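PDB 6EXS: peptide ABC transporter permease from Staphylococcus hominis, which probably carries peptides across the cell membrane as a POT-family transporter of the major facilitator superfamily, including thioalcohol-conjugated malodour precursors of the human axilla. Local coordinates for residues Leu374-Val385 with Trp398-Gly409. Sequence-based numbering, arbitrary orientation.
Sequences LAGLSYILIGLV and WVILSYVICVIG. With OLC ((2R)-2,3-dihydroxypropyl (9Z)-octadec-9-enoate), chain F; OLC ((2R)-2,3-dihydroxypropyl (9Z)-octadec-9-enoate), chain B; C3H (2-[[(2~{R})-2-azanyl-3-[(3~{S})-3-methyl-1-oxidanyl-hexan-3-yl]sulfanyl-propanoyl]amino]ethanoic acid), chain O.
S402 OG, swung anti to its own backbone N (chi1 -172°) and so held out across the helix interface, donates to S378 O at 2.8 Å, approaching from above the carbonyl plane, and accepts a hydrogen bond from a water. The same water donates to S378 OG, 2.7 Å away, and S378 OG in turn gives its proton to A375 O one helical turn back. Each serine hydroxyl thus donates to a carbonyl and accepts from the shared water, which bridges two nearly antiparallel helices, whose segment axes approach to 7.7 Å at 171°.

Apolar side chains flank this polar centre. L381 fits as a knob into the hole formed by W398, L401, S402 and I405, its CG 4.0 Å from I405 CD1. Beyond it, V385 lies over one face of the W398 indole, with CG1 4.0 Å from the centroid of the five-membered ring in a CH-pi contact; C2 of the chain B monoolein lies over the opposite face, toward the rim. Toward the other end, L374 CD1 rests on the backbone of G409, 3.8 Å from its CA, while L374 CD2 meets I405 CG2.

The pair is a transmembrane helical hairpin, 364-389 with 396-418, with monoolein lying along its outer side, consistent with a surface facing the bilayer. On its inner side Y403 and C406 line the conjugated-peptide pocket, and the hairpin packs against helices 279-302, 309-316, 338-357 and 460-479.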
ATOM      1  N   LEU A 374      -3.407   6.914  17.952  1.00 44.84           N
ATOM      2  CA  LEU A 374      -2.093   6.288  18.115  1.00 43.77           C
ATOM      3  C   LEU A 374      -1.106   6.726  17.017  1.00 45.43           C
ATOM      4  O   LEU A 374       0.058   7.010  17.329  1.00 44.85           O
ATOM      5  CB  LEU A 374      -2.188   4.756  18.246  1.00 43.11           C
ATOM      6  CG  LEU A 374      -2.626   4.217  19.614  1.00 48.22           C
ATOM      7  CD1 LEU A 374      -3.096   2.789  19.507  1.00 47.63           C
ATOM      8  CD2 LEU A 374      -1.508   4.292  20.628  1.00 49.87           C
ATOM      9  N   ALA A 375      -1.582   6.847  15.753  1.00 40.25           N
ATOM     10  CA  ALA A 375      -0.756   7.356  14.654  1.00 39.39           C
ATOM     11  C   ALA A 375      -0.317   8.812  14.967  1.00 45.21           C
ATOM     12  O   ALA A 375       0.864   9.130  14.834  1.00 45.15           O
ATOM     13  CB  ALA A 375      -1.515   7.298  13.347  1.00 39.33           C
ATOM     14  N   GLY A 376      -1.249   9.638  15.465  1.00 42.13           N
ATOM     15  CA  GLY A 376      -0.980  11.019  15.863  1.00 42.55           C
ATOM     16  C   GLY A 376      -0.043  11.136  17.052  1.00 45.02           C
ATOM     17  O   GLY A 376       0.820  12.018  17.078  1.00 43.82           O
ATOM     18  N   LEU A 377      -0.207  10.231  18.046  1.00 42.25           N
ATOM     19  CA  LEU A 377       0.628  10.153  19.257  1.00 42.67           C
ATOM     20  C   LEU A 377       2.072   9.732  18.944  1.00 47.14           C
ATOM     21  O   LEU A 377       2.982  10.103  19.684  1.00 47.90           O
ATOM     22  CB  LEU A 377       0.012   9.227  20.315  1.00 42.49           C
ATOM     23  CG  LEU A 377      -1.174   9.808  21.082  1.00 48.28           C
ATOM     24  CD1 LEU A 377      -2.098   8.708  21.564  1.00 48.32           C
ATOM     25  CD2 LEU A 377      -0.721  10.728  22.230  1.00 50.65           C
ATOM     26  N   SER A 378       2.276   8.980  17.840  1.00 42.66           N
ATOM     27  CA  SER A 378       3.591   8.534  17.385  1.00 41.50           C
ATOM     28  C   SER A 378       4.383   9.706  16.776  1.00 44.49           C
ATOM     29  O   SER A 378       5.611   9.730  16.879  1.00 41.90           O
ATOM     30  CB  SER A 378       3.465   7.360  16.414  1.00 43.75           C
ATOM     31  OG  SER A 378       3.111   7.751  15.098  1.00 51.72           O
ATOM     32  N   TYR A 379       3.665  10.687  16.174  1.00 42.96           N
ATOM     33  CA  TYR A 379       4.243  11.921  15.614  1.00 43.59           C
ATOM     34  C   TYR A 379       4.470  12.997  16.701  1.00 48.77           C
ATOM     35  O   TYR A 379       5.462  13.714  16.628  1.00 48.80           O
ATOM     36  CB  TYR A 379       3.432  12.441  14.413  1.00 44.45           C
ATOM     37  CG  TYR A 379       4.060  12.105  13.074  1.00 45.13           C
ATOM     38  CD1 TYR A 379       4.810  10.941  12.900  1.00 46.08           C
ATOM     39  CD2 TYR A 379       3.870  12.932  11.966  1.00 45.76           C
ATOM     40  CE1 TYR A 379       5.388  10.628  11.669  1.00 45.60           C
ATOM     41  CE2 TYR A 379       4.430  12.619  10.725  1.00 45.41           C
ATOM     42  CZ  TYR A 379       5.194  11.470  10.585  1.00 50.29           C
ATOM     43  OH  TYR A 379       5.765  11.158   9.382  1.00 48.22           O
ATOM     44  N   ILE A 380       3.603  13.056  17.737  1.00 46.90           N
ATOM     45  CA  ILE A 380       3.791  13.949  18.897  1.00 48.44           C
ATOM     46  C   ILE A 380       5.025  13.453  19.684  1.00 52.99           C
ATOM     47  O   ILE A 380       5.827  14.271  20.130  1.00 54.30           O
ATOM     48  CB  ILE A 380       2.507  14.035  19.788  1.00 52.14           C
ATOM     49  CG1 ILE A 380       1.321  14.746  19.060  1.00 52.63           C
ATOM     50  CG2 ILE A 380       2.771  14.649  21.168  1.00 53.68           C
ATOM     51  CD1 ILE A 380       1.518  16.212  18.593  1.00 55.90           C
ATOM     52  N   LEU A 381       5.192  12.117  19.807  1.00 48.49           N
ATOM     53  CA  LEU A 381       6.333  11.488  20.485  1.00 48.35           C
ATOM     54  C   LEU A 381       7.655  11.916  19.833  1.00 52.26           C
ATOM     55  O   LEU A 381       8.467  12.532  20.520  1.00 53.42           O
ATOM     56  CB  LEU A 381       6.178   9.939  20.524  1.00 47.23           C
ATOM     57  CG  LEU A 381       7.276   9.020  21.151  1.00 51.80           C
ATOM     58  CD1 LEU A 381       8.426   8.705  20.184  1.00 50.84           C
ATOM     59  CD2 LEU A 381       7.745   9.483  22.517  1.00 55.85           C
ATOM     60  N   ILE A 382       7.854  11.632  18.514  1.00 46.96           N
ATOM     61  CA  ILE A 382       9.092  11.963  17.799  1.00 46.26           C
ATOM     62  C   ILE A 382       9.324  13.502  17.737  1.00 50.69           C
ATOM     63  O   ILE A 382      10.452  13.952  17.959  1.00 50.49           O
ATOM     64  CB  ILE A 382       9.205  11.251  16.417  1.00 47.77           C
ATOM     65  CG1 ILE A 382      10.650  11.293  15.864  1.00 47.43           C
ATOM     66  CG2 ILE A 382       8.183  11.751  15.387  1.00 48.54           C
ATOM     67  CD1 ILE A 382      11.725  10.499  16.668  1.00 48.85           C
ATOM     68  N   GLY A 383       8.248  14.269  17.539  1.00 47.23           N
ATOM     69  CA  GLY A 383       8.271  15.728  17.545  1.00 48.17           C
ATOM     70  C   GLY A 383       8.774  16.281  18.863  1.00 53.31           C
ATOM     71  O   GLY A 383       9.595  17.200  18.870  1.00 54.54           O
ATOM     72  N   LEU A 384       8.322  15.701  19.990  1.00 49.90           N
ATOM     73  CA  LEU A 384       8.766  16.116  21.326  1.00 51.31           C
ATOM     74  C   LEU A 384      10.209  15.701  21.628  1.00 54.81           C
ATOM     75  O   LEU A 384      10.898  16.410  22.362  1.00 56.18           O
ATOM     76  CB  LEU A 384       7.805  15.650  22.432  1.00 51.90           C
ATOM     77  CG  LEU A 384       6.440  16.364  22.511  1.00 57.77           C
ATOM     78  CD1 LEU A 384       5.565  15.727  23.567  1.00 58.56           C
ATOM     79  CD2 LEU A 384       6.586  17.866  22.806  1.00 61.75           C
ATOM     80  N   VAL A 385      10.675  14.578  21.038  1.00 49.09           N
ATOM     81  CA  VAL A 385      12.054  14.087  21.174  1.00 48.03           C
ATOM     82  C   VAL A 385      13.017  15.091  20.496  1.00 54.50           C
ATOM     83  O   VAL A 385      14.000  15.500  21.119  1.00 56.54           O
ATOM     84  CB  VAL A 385      12.214  12.628  20.657  1.00 49.26           C
ATOM     85  CG1 VAL A 385      13.678  12.223  20.536  1.00 48.78           C
ATOM     86  CG2 VAL A 385      11.466  11.640  21.547  1.00 48.30           C
ATOM     87  N   TRP A 398      14.185   5.908  20.133  1.00 44.81           N
ATOM     88  CA  TRP A 398      13.102   6.887  20.027  1.00 45.21           C
ATOM     89  C   TRP A 398      12.381   6.751  18.687  1.00 49.10           C
ATOM     90  O   TRP A 398      11.156   6.650  18.676  1.00 50.36           O
ATOM     91  CB  TRP A 398      13.636   8.319  20.219  1.00 44.90           C
ATOM     92  CG  TRP A 398      14.039   8.646  21.631  1.00 46.76           C
ATOM     93  CD1 TRP A 398      15.281   9.000  22.063  1.00 50.25           C
ATOM     94  CD2 TRP A 398      13.192   8.643  22.795  1.00 47.22           C
ATOM     95  NE1 TRP A 398      15.263   9.228  23.423  1.00 50.78           N
ATOM     96  CE2 TRP A 398      13.992   9.026  23.896  1.00 52.07           C
ATOM     97  CE3 TRP A 398      11.827   8.367  23.013  1.00 48.13           C
ATOM     98  CZ2 TRP A 398      13.476   9.142  25.193  1.00 52.34           C
ATOM     99  CZ3 TRP A 398      11.315   8.491  24.298  1.00 50.51           C
ATOM    100  CH2 TRP A 398      12.141   8.853  25.374  1.00 52.33           C
ATOM    101  N   VAL A 399      13.137   6.702  17.567  1.00 44.69           N
ATOM    102  CA  VAL A 399      12.615   6.554  16.192  1.00 43.16           C
ATOM    103  C   VAL A 399      11.883   5.215  16.077  1.00 46.03           C
ATOM    104  O   VAL A 399      10.803   5.168  15.495  1.00 46.22           O
ATOM    105  CB  VAL A 399      13.718   6.711  15.107  1.00 46.37           C
ATOM    106  CG1 VAL A 399      13.109   6.816  13.708  1.00 45.55           C
ATOM    107  CG2 VAL A 399      14.603   7.918  15.391  1.00 46.87           C
ATOM    108  N   ILE A 400      12.452   4.147  16.687  1.00 40.70           N
ATOM    109  CA  ILE A 400      11.871   2.805  16.731  1.00 38.96           C
ATOM    110  C   ILE A 400      10.549   2.816  17.535  1.00 41.12           C
ATOM    111  O   ILE A 400       9.573   2.210  17.093  1.00 39.98           O
ATOM    112  CB  ILE A 400      12.913   1.743  17.215  1.00 41.71           C
ATOM    113  CG1 ILE A 400      14.052   1.590  16.159  1.00 40.47           C
ATOM    114  CG2 ILE A 400      12.231   0.381  17.507  1.00 42.49           C
ATOM    115  CD1 ILE A 400      15.315   0.917  16.630  1.00 39.65           C
ATOM    116  N   LEU A 401      10.507   3.548  18.673  1.00 37.57           N
ATOM    117  CA  LEU A 401       9.306   3.711  19.506  1.00 37.15           C
ATOM    118  C   LEU A 401       8.181   4.390  18.706  1.00 39.57           C
ATOM    119  O   LEU A 401       7.022   4.012  18.858  1.00 38.69           O
ATOM    120  CB  LEU A 401       9.621   4.477  20.816  1.00 38.05           C
ATOM    121  CG  LEU A 401       8.468   4.766  21.811  1.00 42.64           C
ATOM    122  CD1 LEU A 401       7.618   3.508  22.136  1.00 42.06           C
ATOM    123  CD2 LEU A 401       8.996   5.406  23.072  1.00 43.64           C
ATOM    124  N   SER A 402       8.527   5.345  17.826  1.00 35.88           N
ATOM    125  CA  SER A 402       7.538   6.007  16.967  1.00 35.51           C
ATOM    126  C   SER A 402       6.877   4.996  16.005  1.00 38.48           C
ATOM    127  O   SER A 402       5.655   4.975  15.902  1.00 37.88           O
ATOM    128  CB  SER A 402       8.170   7.156  16.196  1.00 38.34           C
ATOM    129  OG  SER A 402       7.154   7.875  15.521  1.00 49.69           O
ATOM    130  N   TYR A 403       7.685   4.115  15.370  1.00 34.74           N
ATOM    131  CA  TYR A 403       7.217   3.046  14.481  1.00 33.28           C
ATOM    132  C   TYR A 403       6.293   2.070  15.227  1.00 39.45           C
ATOM    133  O   TYR A 403       5.253   1.691  14.694  1.00 39.45           O
ATOM    134  CB  TYR A 403       8.410   2.273  13.891  1.00 32.35           C
ATOM    135  CG  TYR A 403       9.061   2.957  12.709  1.00 31.52           C
ATOM    136  CD1 TYR A 403       8.451   2.957  11.455  1.00 31.29           C
ATOM    137  CD2 TYR A 403      10.299   3.582  12.834  1.00 31.55           C
ATOM    138  CE1 TYR A 403       9.051   3.575  10.359  1.00 30.96           C
ATOM    139  CE2 TYR A 403      10.889   4.236  11.756  1.00 31.73           C
ATOM    140  CZ  TYR A 403      10.270   4.216  10.514  1.00 38.61           C
ATOM    141  OH  TYR A 403      10.856   4.843   9.442  1.00 36.72           O
ATOM    142  N   VAL A 404       6.676   1.684  16.462  1.00 36.93           N
ATOM    143  CA  VAL A 404       5.939   0.741  17.310  1.00 37.01           C
ATOM    144  C   VAL A 404       4.566   1.302  17.701  1.00 43.26           C
ATOM    145  O   VAL A 404       3.587   0.556  17.661  1.00 43.60           O
ATOM    146  CB  VAL A 404       6.769   0.254  18.537  1.00 40.80           C
ATOM    147  CG1 VAL A 404       5.939  -0.637  19.456  1.00 40.94           C
ATOM    148  CG2 VAL A 404       8.050  -0.466  18.100  1.00 39.64           C
ATOM    149  N   ILE A 405       4.478   2.604  18.047  1.00 40.56           N
ATOM    150  CA  ILE A 405       3.192   3.218  18.416  1.00 40.90           C
ATOM    151  C   ILE A 405       2.242   3.230  17.208  1.00 45.18           C
ATOM    152  O   ILE A 405       1.066   2.885  17.340  1.00 45.50           O
ATOM    153  CB  ILE A 405       3.353   4.605  19.102  1.00 44.54           C
ATOM    154  CG1 ILE A 405       4.171   4.482  20.416  1.00 44.87           C
ATOM    155  CG2 ILE A 405       1.975   5.272  19.365  1.00 45.24           C
ATOM    156  CD1 ILE A 405       4.863   5.790  20.864  1.00 54.84           C
ATOM    157  N   CYS A 406       2.779   3.552  16.025  1.00 41.10           N
ATOM    158  CA  CYS A 406       2.011   3.587  14.781  1.00 39.78           C
ATOM    159  C   CYS A 406       1.455   2.217  14.358  1.00 42.50           C
ATOM    160  O   CYS A 406       0.296   2.133  13.937  1.00 40.24           O
ATOM    161  CB  CYS A 406       2.814   4.231  13.661  1.00 38.88           C
ATOM    162  SG  CYS A 406       1.789   4.905  12.338  1.00 42.57           S
ATOM    163  N   VAL A 407       2.282   1.157  14.454  1.00 40.27           N
ATOM    164  CA  VAL A 407       1.866  -0.196  14.083  1.00 40.76           C
ATOM    165  C   VAL A 407       0.818  -0.744  15.090  1.00 44.25           C
ATOM    166  O   VAL A 407      -0.107  -1.420  14.655  1.00 43.58           O
ATOM    167  CB  VAL A 407       3.046  -1.166  13.812  1.00 45.06           C
ATOM    168  CG1 VAL A 407       3.907  -1.394  15.052  1.00 45.35           C
ATOM    169  CG2 VAL A 407       2.556  -2.488  13.228  1.00 44.63           C
ATOM    170  N   ILE A 408       0.914  -0.381  16.399  1.00 40.86           N
ATOM    171  CA  ILE A 408      -0.088  -0.767  17.409  1.00 41.50           C
ATOM    172  C   ILE A 408      -1.460  -0.176  16.997  1.00 47.06           C
ATOM    173  O   ILE A 408      -2.489  -0.840  17.163  1.00 47.41           O
ATOM    174  CB  ILE A 408       0.332  -0.422  18.875  1.00 44.76           C
ATOM    175  CG1 ILE A 408       1.501  -1.316  19.338  1.00 44.23           C
ATOM    176  CG2 ILE A 408      -0.860  -0.552  19.848  1.00 45.93           C
ATOM    177  CD1 ILE A 408       2.257  -0.775  20.528  1.00 52.30           C
ATOM    178  N   GLY A 409      -1.430   1.026  16.414  1.00 43.39           N
ATOM    179  CA  GLY A 409      -2.595   1.705  15.863  1.00 43.81           C
ATOM    180  C   GLY A 409      -3.135   1.004  14.627  1.00 48.41           C
ATOM    181  O   GLY A 409      -4.354   0.923  14.446  1.00 49.13           O
TER
HETATM  182  C18 OLC F 505      -0.854   0.972  23.523  1.00 70.81           C
HETATM  183  C10 OLC F 505       3.089  10.347  23.410  1.00 70.35           C
HETATM  184  C9  OLC F 505       4.098  11.186  23.622  1.00 72.08           C
HETATM  185  C17 OLC F 505      -0.879   2.414  23.988  1.00 70.50           C
HETATM  186  C11 OLC F 505       2.684   9.163  24.249  1.00 69.31           C
HETATM  187  C8  OLC F 505       5.105  11.146  24.746  1.00 73.43           C
HETATM  188  C24 OLC F 505      16.976  15.861  27.467  1.00 78.10           C
HETATM  189  C16 OLC F 505       0.346   3.222  23.572  1.00 68.78           C
HETATM  190  C12 OLC F 505       2.361   7.913  23.435  1.00 67.53           C
HETATM  191  C7  OLC F 505       6.230  12.163  24.584  1.00 73.50           C
HETATM  192  C15 OLC F 505       0.340   4.644  24.115  1.00 68.62           C
HETATM  193  C13 OLC F 505       1.529   6.892  24.195  1.00 67.19           C
HETATM  194  C6  OLC F 505       7.375  11.981  25.568  1.00 73.99           C
HETATM  195  C14 OLC F 505       1.349   5.575  23.462  1.00 67.05           C
HETATM  196  C5  OLC F 505       8.429  13.079  25.521  1.00 73.92           C
HETATM  197  C4  OLC F 505       9.581  12.808  24.567  1.00 73.47           C
HETATM  198  C3  OLC F 505      10.947  12.737  25.236  1.00 74.11           C
HETATM  199  C2  OLC F 505      11.713  14.060  25.236  1.00 75.30           C
HETATM  200  C21 OLC F 505      15.213  15.124  25.827  1.00 77.86           C
HETATM  201  C1  OLC F 505      13.155  13.925  25.642  1.00 77.21           C
HETATM  202  C22 OLC F 505      15.537  16.003  27.013  1.00 79.05           C
HETATM  203  O19 OLC F 505      13.697  12.885  25.919  1.00 78.59           O
HETATM  204  O25 OLC F 505      17.893  16.392  26.514  1.00 76.98           O
HETATM  205  O23 OLC F 505      15.247  17.373  26.710  1.00 79.59           O
HETATM  206  O20 OLC F 505      13.774  15.115  25.649  1.00 77.41           O
HETATM  207  C18 OLC B 501      13.986  -6.171  12.879  1.00 48.17           C
HETATM  208  C10 OLC B 501      11.207  -1.916  20.823  1.00 64.80           C
HETATM  209  C9  OLC B 501      11.009  -0.703  21.337  1.00 66.27           C
HETATM  210  C17 OLC B 501      13.127  -4.948  13.114  1.00 48.88           C
HETATM  211  C11 OLC B 501      12.418  -2.439  20.082  1.00 63.15           C
HETATM  212  C8  OLC B 501      11.935   0.487  21.298  1.00 67.48           C
HETATM  213  C24 OLC B 501      17.026   8.627  27.524  1.00 80.32           C
HETATM  214  C16 OLC B 501      13.608  -4.054  14.242  1.00 49.62           C
HETATM  215  C12 OLC B 501      12.060  -3.207  18.802  1.00 60.82           C
HETATM  216  C7  OLC B 501      12.673   0.770  22.611  1.00 69.46           C
HETATM  217  C15 OLC B 501      13.015  -4.362  15.609  1.00 52.35           C
HETATM  218  C13 OLC B 501      13.238  -3.899  18.132  1.00 57.51           C
HETATM  219  C6  OLC B 501      11.849   1.416  23.728  1.00 71.13           C
HETATM  220  C14 OLC B 501      13.511  -3.427  16.708  1.00 55.32           C
HETATM  221  C5  OLC B 501      11.606   2.925  23.621  1.00 70.45           C
HETATM  222  C4  OLC B 501      12.798   3.850  23.883  1.00 69.41           C
HETATM  223  C3  OLC B 501      13.227   3.984  25.338  1.00 69.51           C
HETATM  224  C2  OLC B 501      13.856   5.340  25.670  1.00 69.30           C
HETATM  225  C21 OLC B 501      17.084   7.089  25.504  1.00 73.78           C
HETATM  226  C1  OLC B 501      15.329   5.465  25.395  1.00 67.68           C
HETATM  227  C22 OLC B 501      17.874   7.778  26.600  1.00 77.32           C
HETATM  228  O19 OLC B 501      15.965   4.725  24.695  1.00 64.93           O
HETATM  229  O25 OLC B 501      16.476   9.749  26.846  1.00 82.62           O
HETATM  230  O23 OLC B 501      18.623   6.825  27.357  1.00 79.16           O
HETATM  231  O20 OLC B 501      15.846   6.534  26.019  1.00 70.90           O
HETATM  232  O2  C3H O 514       2.460  -4.404   3.454  0.75 69.54           O
HETATM  233  C11 C3H O 514       2.494  -4.545   4.624  0.75 68.31           C
HETATM  234  O3  C3H O 514       1.465  -4.843   5.337  0.75 68.52           O
HETATM  235  C10 C3H O 514       3.712  -4.345   5.479  0.75 66.90           C
HETATM  236  N1  C3H O 514       4.642  -3.387   4.931  0.75 65.30           N
HETATM  237  C9  C3H O 514       4.516  -2.091   5.161  0.75 65.79           C
HETATM  238  O1  C3H O 514       3.466  -1.485   5.012  0.75 68.68           O
HETATM  239  C8  C3H O 514       5.713  -1.339   5.643  0.75 63.57           C
HETATM  240  N   C3H O 514       6.908  -2.137   5.406  0.75 63.93           N
HETATM  241  C7  C3H O 514       5.867  -0.018   4.887  0.75 63.34           C
HETATM  242  S   C3H O 514       5.338   1.496   5.732  0.75 63.64           S
HETATM  243  C3  C3H O 514       6.428   1.875   7.207  0.75 55.14           C
HETATM  244  C4  C3H O 514       7.789   2.206   6.650  0.75 52.12           C
HETATM  245  C5  C3H O 514       6.370   0.659   8.141  0.75 51.07           C
HETATM  246  C6  C3H O 514       7.338   0.633   9.303  0.75 46.34           C
HETATM  247  O   C3H O 514       8.212  -0.446   9.238  0.75 41.31           O
HETATM  248  C2  C3H O 514       5.894   3.073   7.987  0.75 54.02           C
HETATM  249  C1  C3H O 514       5.475   2.787   9.419  0.75 51.79           C
HETATM  250  C   C3H O 514       4.978   4.029  10.107  0.75 50.23           C
HETATM  251  O   HOH W   1       5.244   7.691  13.454  1.00 46.55           O